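Local coordinates for protein restriction endonuclease S subunits (Thermoanaerobacter tengcongensis, PDB 3OKG) that probably recognises specific DNA sequences as the S subunit of a type I methyltransferase, which also contains M polypeptides, at residues 237-242 with 350-355; 282-287 with 301-306; 289-294 with 312-317. All coordinates share one frame; numbering follows the deposited sequence.

Overall arrangement
All three interactions fall in the second DNA specificity domain, within about 120 residues of one another. Interaction 3 lies in the middle of the four-stranded antiparallel sheet ordered 237-241, 313-318, 289-292, 300-302. Interaction 1, whose centre is about 8 Å from that of interaction 3, packs helix 352-357 on the outermost strand 237-241. Interaction 2, centred about 10 Å from interaction 3 and about 15 Å from interaction 1, packs the loop after strand 300-302 on the loop after strand 283-284 of a second sheet. Along the chain, interaction 1 encloses both others, whose segments alternate. The sheet is thus built from distant pieces of sequence and is tied to the neighbouring sheet through interaction 2.

Interaction 1 of 3, residues 237-242 with 350-355; sequences CDIIMG and ITKKDL
Met241 sets CG anti to its carbonyl carbon (chi1 -59°) and bends again at chi2 and chi3, which brings SD and CE up to the first turn of helix 352-357, where Lys352 and Leu355 lie. Ile239, two residues back along strand 237-241, drives CD1 at Leu355. This is helix-on-sheet packing in the second DNA specificity domain: a short helix rests on one face of an outermost strand of an antiparallel sheet, while the backbone of that strand bonds to Arg317 and Ala315 of the next. Leu355 receives both hydrophobic side chains. Its CB is met by Ile239 CD1 at 3.5 Å, tighter than ordinary van der Waals contact, and its CD2 by Met241 CE at 3.7 Å. Lys352, an exposed residue, lies along the same two side chains, with Met241 CG against its CB at 3.8 Å. The Met241 sulfur sits beside the start of the helix, SD being 3.6 Å from Lys352 N. No hydrogen bond joins the two segments, so the fit depends on shape and apolar surface. With CG anti to its backbone N (chi1 -162°), Lys352 runs back over the strand, sliding past Ile239 in the opposite direction, until its CE comes within 3.2 Å of Ile239 O.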
# COMPACT_ATOMS: atom_id res chain seq x y z
N CYS A 237 -7.95 -39.53 8.75
CA CYS A 237 -8.50 -38.68 7.70
C CYS A 237 -8.98 -39.51 6.51
O CYS A 237 -8.27 -40.41 6.04
CB CYS A 237 -7.42 -37.68 7.25
SG CYS A 237 -8.04 -36.23 6.36
N ASP A 238 -10.20 -39.25 6.05
CA ASP A 238 -10.68 -39.86 4.80
C ASP A 238 -10.11 -39.06 3.65
O ASP A 238 -10.17 -37.82 3.65
CB ASP A 238 -12.21 -39.83 4.72
CG ASP A 238 -12.87 -40.62 5.83
OD1 ASP A 238 -12.28 -41.62 6.27
OD2 ASP A 238 -13.98 -40.25 6.25
N ILE A 239 -9.54 -39.75 2.67
CA ILE A 239 -8.94 -39.09 1.52
C ILE A 239 -9.68 -39.50 0.25
O ILE A 239 -9.86 -40.69 -0.03
CB ILE A 239 -7.46 -39.43 1.39
CG1 ILE A 239 -6.72 -39.04 2.68
CG2 ILE A 239 -6.85 -38.73 0.21
CD1 ILE A 239 -5.23 -39.24 2.60
N ILE A 240 -10.08 -38.51 -0.53
CA ILE A 240 -10.93 -38.68 -1.71
C ILE A 240 -10.22 -38.00 -2.89
O ILE A 240 -10.06 -36.79 -2.89
CB ILE A 240 -12.26 -37.93 -1.48
CG1 ILE A 240 -13.00 -38.50 -0.26
CG2 ILE A 240 -13.14 -37.96 -2.72
CD1 ILE A 240 -12.77 -37.71 1.04
N MET A 241 -9.75 -38.77 -3.88
CA MET A 241 -9.12 -38.15 -5.04
C MET A 241 -10.21 -37.71 -6.03
O MET A 241 -11.08 -38.49 -6.38
CB MET A 241 -8.17 -39.12 -5.75
CG MET A 241 -7.03 -39.68 -4.92
SD MET A 241 -5.89 -38.42 -4.32
CE MET A 241 -6.71 -38.03 -2.79
N GLY A 242 -10.16 -36.46 -6.47
CA GLY A 242 -11.21 -35.97 -7.36
C GLY A 242 -11.16 -36.61 -8.74
O GLY A 242 -10.12 -37.12 -9.17
N ILE A 350 -0.01 -35.85 -7.07
CA ILE A 350 -0.05 -36.42 -5.73
C ILE A 350 -1.05 -37.57 -5.70
O ILE A 350 -2.22 -37.40 -6.02
CB ILE A 350 -0.44 -35.34 -4.68
CG1 ILE A 350 0.77 -34.47 -4.36
CG2 ILE A 350 -0.91 -35.97 -3.39
CD1 ILE A 350 1.86 -35.21 -3.62
N THR A 351 -0.57 -38.76 -5.34
CA THR A 351 -1.42 -39.94 -5.29
C THR A 351 -2.08 -40.08 -3.93
O THR A 351 -1.59 -39.57 -2.92
CB THR A 351 -0.60 -41.21 -5.56
OG1 THR A 351 -1.48 -42.28 -5.92
CG2 THR A 351 0.19 -41.61 -4.33
N LYS A 352 -3.21 -40.79 -3.90
CA LYS A 352 -3.87 -41.12 -2.65
C LYS A 352 -2.88 -41.70 -1.64
O LYS A 352 -2.83 -41.28 -0.49
CB LYS A 352 -5.00 -42.13 -2.89
CG LYS A 352 -6.01 -42.22 -1.76
CD LYS A 352 -7.02 -43.32 -2.03
CE LYS A 352 -8.25 -43.17 -1.15
NZ LYS A 352 -9.49 -43.66 -1.84
N LYS A 353 -2.08 -42.67 -2.08
CA LYS A 353 -1.14 -43.30 -1.17
C LYS A 353 -0.17 -42.28 -0.56
O LYS A 353 0.08 -42.31 0.64
CB LYS A 353 -0.41 -44.45 -1.85
CG LYS A 353 -0.87 -45.82 -1.38
CD LYS A 353 -0.29 -46.12 0.01
CE LYS A 353 -0.23 -47.61 0.30
NZ LYS A 353 0.83 -47.93 1.32
N ASP A 354 0.35 -41.38 -1.39
CA ASP A 354 1.19 -40.28 -0.90
C ASP A 354 0.53 -39.58 0.28
O ASP A 354 1.11 -39.50 1.37
CB ASP A 354 1.45 -39.27 -2.02
CG ASP A 354 2.36 -39.82 -3.10
OD1 ASP A 354 2.98 -40.89 -2.86
OD2 ASP A 354 2.47 -39.18 -4.17
N LEU A 355 -0.68 -39.09 0.07
CA LEU A 355 -1.41 -38.35 1.09
C LEU A 355 -1.63 -39.19 2.32
O LEU A 355 -1.45 -38.72 3.43
CB LEU A 355 -2.76 -37.89 0.56
CG LEU A 355 -2.95 -36.42 0.18
CD1 LEU A 355 -1.63 -35.73 -0.09
CD2 LEU A 355 -3.90 -36.31 -1.01

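Interaction 2 of 3, residues 282-287 with 301-306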
# COMPACT_ATOMS: atom_id res chain seq x y z
N LYS A 282 -17.14 -37.30 -6.92
CA LYS A 282 -16.33 -37.28 -5.71
C LYS A 282 -16.79 -36.06 -4.92
O LYS A 282 -16.65 -34.93 -5.37
CB LYS A 282 -14.84 -37.18 -6.04
CG LYS A 282 -14.26 -38.40 -6.75
CD LYS A 282 -14.42 -39.67 -5.90
CE LYS A 282 -13.44 -40.76 -6.34
NZ LYS A 282 -13.72 -42.07 -5.69
N VAL A 283 -17.36 -36.28 -3.73
CA VAL A 283 -18.00 -35.18 -3.01
C VAL A 283 -17.22 -34.74 -1.77
O VAL A 283 -16.78 -35.58 -0.98
CB VAL A 283 -19.44 -35.54 -2.60
CG1 VAL A 283 -20.07 -34.43 -1.78
CG2 VAL A 283 -20.27 -35.84 -3.86
N ALA A 284 -17.05 -33.43 -1.63
CA ALA A 284 -16.50 -32.84 -0.42
C ALA A 284 -17.61 -32.10 0.33
O ALA A 284 -18.52 -31.54 -0.30
CB ALA A 284 -15.37 -31.90 -0.77
N ARG A 285 -17.57 -32.11 1.65
CA ARG A 285 -18.59 -31.44 2.47
C ARG A 285 -18.02 -30.28 3.28
O ARG A 285 -16.79 -30.12 3.38
CB ARG A 285 -19.25 -32.45 3.42
CG ARG A 285 -19.54 -33.80 2.80
CD ARG A 285 -20.44 -34.65 3.68
NE ARG A 285 -19.86 -34.90 5.00
CZ ARG A 285 -20.13 -35.98 5.73
NH1 ARG A 285 -20.96 -36.89 5.27
NH2 ARG A 285 -19.57 -36.15 6.92
N PRO A 286 -18.90 -29.45 3.86
CA PRO A 286 -18.44 -28.36 4.71
C PRO A 286 -17.51 -28.89 5.78
O PRO A 286 -17.85 -29.84 6.50
CB PRO A 286 -19.73 -27.85 5.34
CG PRO A 286 -20.77 -28.14 4.31
CD PRO A 286 -20.37 -29.44 3.70
N GLY A 287 -16.33 -28.29 5.87
CA GLY A 287 -15.30 -28.75 6.77
C GLY A 287 -14.11 -29.25 5.98
O GLY A 287 -13.03 -28.67 6.06
N ASN A 301 -7.47 -25.19 0.33
CA ASN A 301 -8.67 -24.44 0.68
C ASN A 301 -9.55 -25.28 1.61
O ASN A 301 -9.29 -26.45 1.85
CB ASN A 301 -9.49 -24.09 -0.57
CG ASN A 301 -9.45 -22.60 -0.92
OD1 ASN A 301 -8.45 -21.91 -0.72
ND2 ASN A 301 -10.55 -22.10 -1.45
N VAL A 302 -10.61 -24.68 2.14
CA VAL A 302 -11.60 -25.43 2.90
C VAL A 302 -12.96 -25.34 2.22
O VAL A 302 -13.36 -24.28 1.76
CB VAL A 302 -11.71 -24.91 4.34
CG1 VAL A 302 -13.03 -25.35 4.98
CG2 VAL A 302 -10.51 -25.37 5.17
N ALA A 303 -13.67 -26.46 2.16
CA ALA A 303 -15.01 -26.48 1.58
C ALA A 303 -16.00 -25.83 2.53
O ALA A 303 -16.03 -26.16 3.71
CB ALA A 303 -15.45 -27.90 1.28
N ASN A 304 -16.83 -24.92 2.02
CA ASN A 304 -17.92 -24.39 2.85
C ASN A 304 -19.31 -24.86 2.41
O ASN A 304 -20.31 -24.51 3.03
CB ASN A 304 -17.88 -22.87 2.99
CG ASN A 304 -17.63 -22.14 1.67
OD1 ASN A 304 -17.39 -20.93 1.66
ND2 ASN A 304 -17.69 -22.87 0.56
N LEU A 305 -19.35 -25.66 1.34
CA LEU A 305 -20.61 -26.20 0.83
C LEU A 305 -20.40 -27.61 0.29
O LEU A 305 -19.30 -27.94 -0.16
CB LEU A 305 -21.15 -25.32 -0.31
CG LEU A 305 -21.85 -24.00 0.00
CD1 LEU A 305 -22.70 -24.14 1.26
CD2 LEU A 305 -20.85 -22.87 0.14
N ALA A 306 -21.44 -28.43 0.32
CA ALA A 306 -21.38 -29.69 -0.41
C ALA A 306 -21.00 -29.34 -1.85
O ALA A 306 -21.56 -28.44 -2.45
CB ALA A 306 -22.73 -30.39 -0.36
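Pro286 and Ala303, which have the largest areas buried here, meet where two connecting segments pass each other, their touching parts pointing 125° apart. The methyl of Ala303 points at the other segment, and its CB presses on Arg285 O at 3.3 Å. Its carbonyl works as well: Gly287 N donates to Ala303 O over 3.0 Å in a fairly straight bond (164° at the hydrogen), coming in tilted from the carbonyl plane, and Pro286 CA adds a CH...O contact to Ala303 O at 3.4 Å. The pyrrolidine ring of Pro286 lies along the backbone of Asn304 to Ala306, with CG 3.9 Å from Asn304 O and CD 3.7 Å from Ala306 N. Ala306 takes part mainly through its backbone, its CA approaching Ala284 O at 3.4 Å in a second CA-H...O contact. Ala284 CB comes loosely near Ala303 CB (4.5 Å), and its methyl also touches Ala315 of the antiparallel sheet. Gly287 has a positive phi (115°) as the chain turns toward strand 289-292. The contact is that of two loop connections running between the two β-sheets of this DNA specificity domain, one leading from strand 283-284 to 289-292 and the other from 300-302 to 307-309.

Interaction 3 of 3, residues 289-294 with 312-317; sequences VLISVR and GLAALR
Ile291 and Val293 reach over Ala314 from two directions: Ile291 CG2 and Val293 CG1 each touch Ala314 CB at 3.7 Å. In Ile291 that methyl is lodged between the backbone N and the carbonyl carbon, leaving CG1 anti to the N (chi1 -173°), which turns CG2 to the neighbouring strand, where it also meets Leu316 CD1 at 4.2 Å. Val289 stands on this same face, its CG1 near Leu316 CD1, and the helix 324-333 closes over the pair through Leu331. Beneath the side chains, strands 289-292 and 313-317 run antiparallel at 152°, the central pair of a four-stranded sheet in the DNA specificity domain. Val289 with Leu316 and Ile291 with Ala314 are hydrogen-bonded pairs, each held by two backbone bonds; Leu316 N to Val289 O, at 2.8 Å, is the shortest of these four. Leu290 with Ala315 and Ser292 with Leu313 alternate with them as non-hydrogen-bonded pairs and turn their side chains to the other face. There Leu290 CD2 rests on Ala315 CB at 4.0 Å, while the end of Leu313 comes near the opposing strand, CD2 against Ile291 O. Ser292 sends its hydroxyl to Pro296 O, outside both strands. Just past the strand end, Val293 N adds a fifth bond to Gly312 O at 2.7 Å and an almost straight 175°, although the N lies tilted from the carbonyl plane. Val293 CG2 is close to that oxygen too, 3.2 Å from Gly312 O.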
# COMPACT_ATOMS: atom_id res chain seq x y z
N VAL A 289 -10.95 -30.34 3.97
CA VAL A 289 -9.87 -29.56 3.43
C VAL A 289 -9.67 -29.97 1.99
O VAL A 289 -9.73 -31.17 1.68
CB VAL A 289 -8.57 -29.81 4.25
CG1 VAL A 289 -7.37 -29.15 3.60
CG2 VAL A 289 -8.76 -29.29 5.70
N LEU A 290 -9.48 -29.00 1.10
CA LEU A 290 -9.23 -29.30 -0.30
C LEU A 290 -7.76 -29.07 -0.56
O LEU A 290 -7.18 -28.13 -0.04
CB LEU A 290 -10.09 -28.40 -1.23
CG LEU A 290 -11.60 -28.38 -0.99
CD1 LEU A 290 -12.27 -27.28 -1.80
CD2 LEU A 290 -12.24 -29.73 -1.29
N ILE A 291 -7.16 -29.92 -1.37
CA ILE A 291 -5.73 -29.76 -1.65
C ILE A 291 -5.47 -30.01 -3.13
O ILE A 291 -6.10 -30.86 -3.74
CB ILE A 291 -4.89 -30.71 -0.77
CG1 ILE A 291 -3.40 -30.42 -0.94
CG2 ILE A 291 -5.23 -32.17 -1.07
CD1 ILE A 291 -2.56 -30.93 0.21
N SER A 292 -4.54 -29.24 -3.71
CA SER A 292 -4.24 -29.36 -5.12
C SER A 292 -3.30 -30.53 -5.33
O SER A 292 -2.27 -30.62 -4.68
CB SER A 292 -3.58 -28.08 -5.65
OG SER A 292 -3.11 -28.26 -6.97
N VAL A 293 -3.65 -31.44 -6.23
CA VAL A 293 -2.82 -32.62 -6.46
C VAL A 293 -2.22 -32.60 -7.86
O VAL A 293 -1.63 -33.59 -8.30
CB VAL A 293 -3.63 -33.92 -6.25
CG1 VAL A 293 -3.96 -34.09 -4.77
CG2 VAL A 293 -4.91 -33.91 -7.09
N ARG A 294 -2.35 -31.46 -8.54
CA ARG A 294 -1.97 -31.36 -9.95
C ARG A 294 -0.72 -30.61 -10.42
O ARG A 294 0.33 -31.22 -10.65
CB ARG A 294 -3.14 -30.78 -10.76
CG ARG A 294 -3.91 -31.82 -11.56
CD ARG A 294 -3.35 -33.22 -11.33
NE ARG A 294 -3.64 -34.11 -12.45
CZ ARG A 294 -4.12 -33.70 -13.62
NH1 ARG A 294 -4.37 -32.42 -13.83
NH2 ARG A 294 -4.35 -34.58 -14.58
N GLY A 312 -7.89 -32.29 -10.36
CA GLY A 312 -6.86 -31.45 -9.79
C GLY A 312 -6.83 -31.41 -8.27
O GLY A 312 -5.85 -30.95 -7.68
N LEU A 313 -7.92 -31.88 -7.66
CA LEU A 313 -8.09 -31.78 -6.21
C LEU A 313 -8.16 -33.14 -5.53
O LEU A 313 -8.55 -34.14 -6.14
CB LEU A 313 -9.38 -31.03 -5.90
CG LEU A 313 -9.43 -29.58 -6.38
CD1 LEU A 313 -10.71 -28.93 -5.95
CD2 LEU A 313 -8.22 -28.83 -5.82
N ALA A 314 -7.78 -33.17 -4.25
CA ALA A 314 -8.21 -34.21 -3.33
C ALA A 314 -8.99 -33.51 -2.21
O ALA A 314 -8.75 -32.34 -1.93
CB ALA A 314 -7.00 -34.96 -2.77
N ALA A 315 -9.94 -34.20 -1.60
CA ALA A 315 -10.59 -33.69 -0.39
C ALA A 315 -10.19 -34.56 0.82
O ALA A 315 -10.14 -35.79 0.72
CB ALA A 315 -12.08 -33.67 -0.55
N LEU A 316 -9.89 -33.91 1.94
CA LEU A 316 -9.46 -34.61 3.16
C LEU A 316 -10.49 -34.37 4.23
O LEU A 316 -10.79 -33.22 4.59
CB LEU A 316 -8.11 -34.06 3.63
CG LEU A 316 -7.11 -33.89 2.50
CD1 LEU A 316 -5.91 -33.07 2.97
CD2 LEU A 316 -6.67 -35.25 1.99
N ARG A 317 -11.08 -35.44 4.73
CA ARG A 317 -12.13 -35.29 5.72
C ARG A 317 -11.64 -35.87 7.03
O ARG A 317 -11.53 -37.09 7.15
CB ARG A 317 -13.42 -35.97 5.30
CG ARG A 317 -14.57 -35.67 6.26
CD ARG A 317 -15.89 -36.21 5.75
NE ARG A 317 -16.32 -35.54 4.52
CZ ARG A 317 -16.72 -36.16 3.42
NH1 ARG A 317 -16.76 -37.49 3.37
NH2 ARG A 317 -17.09 -35.46 2.36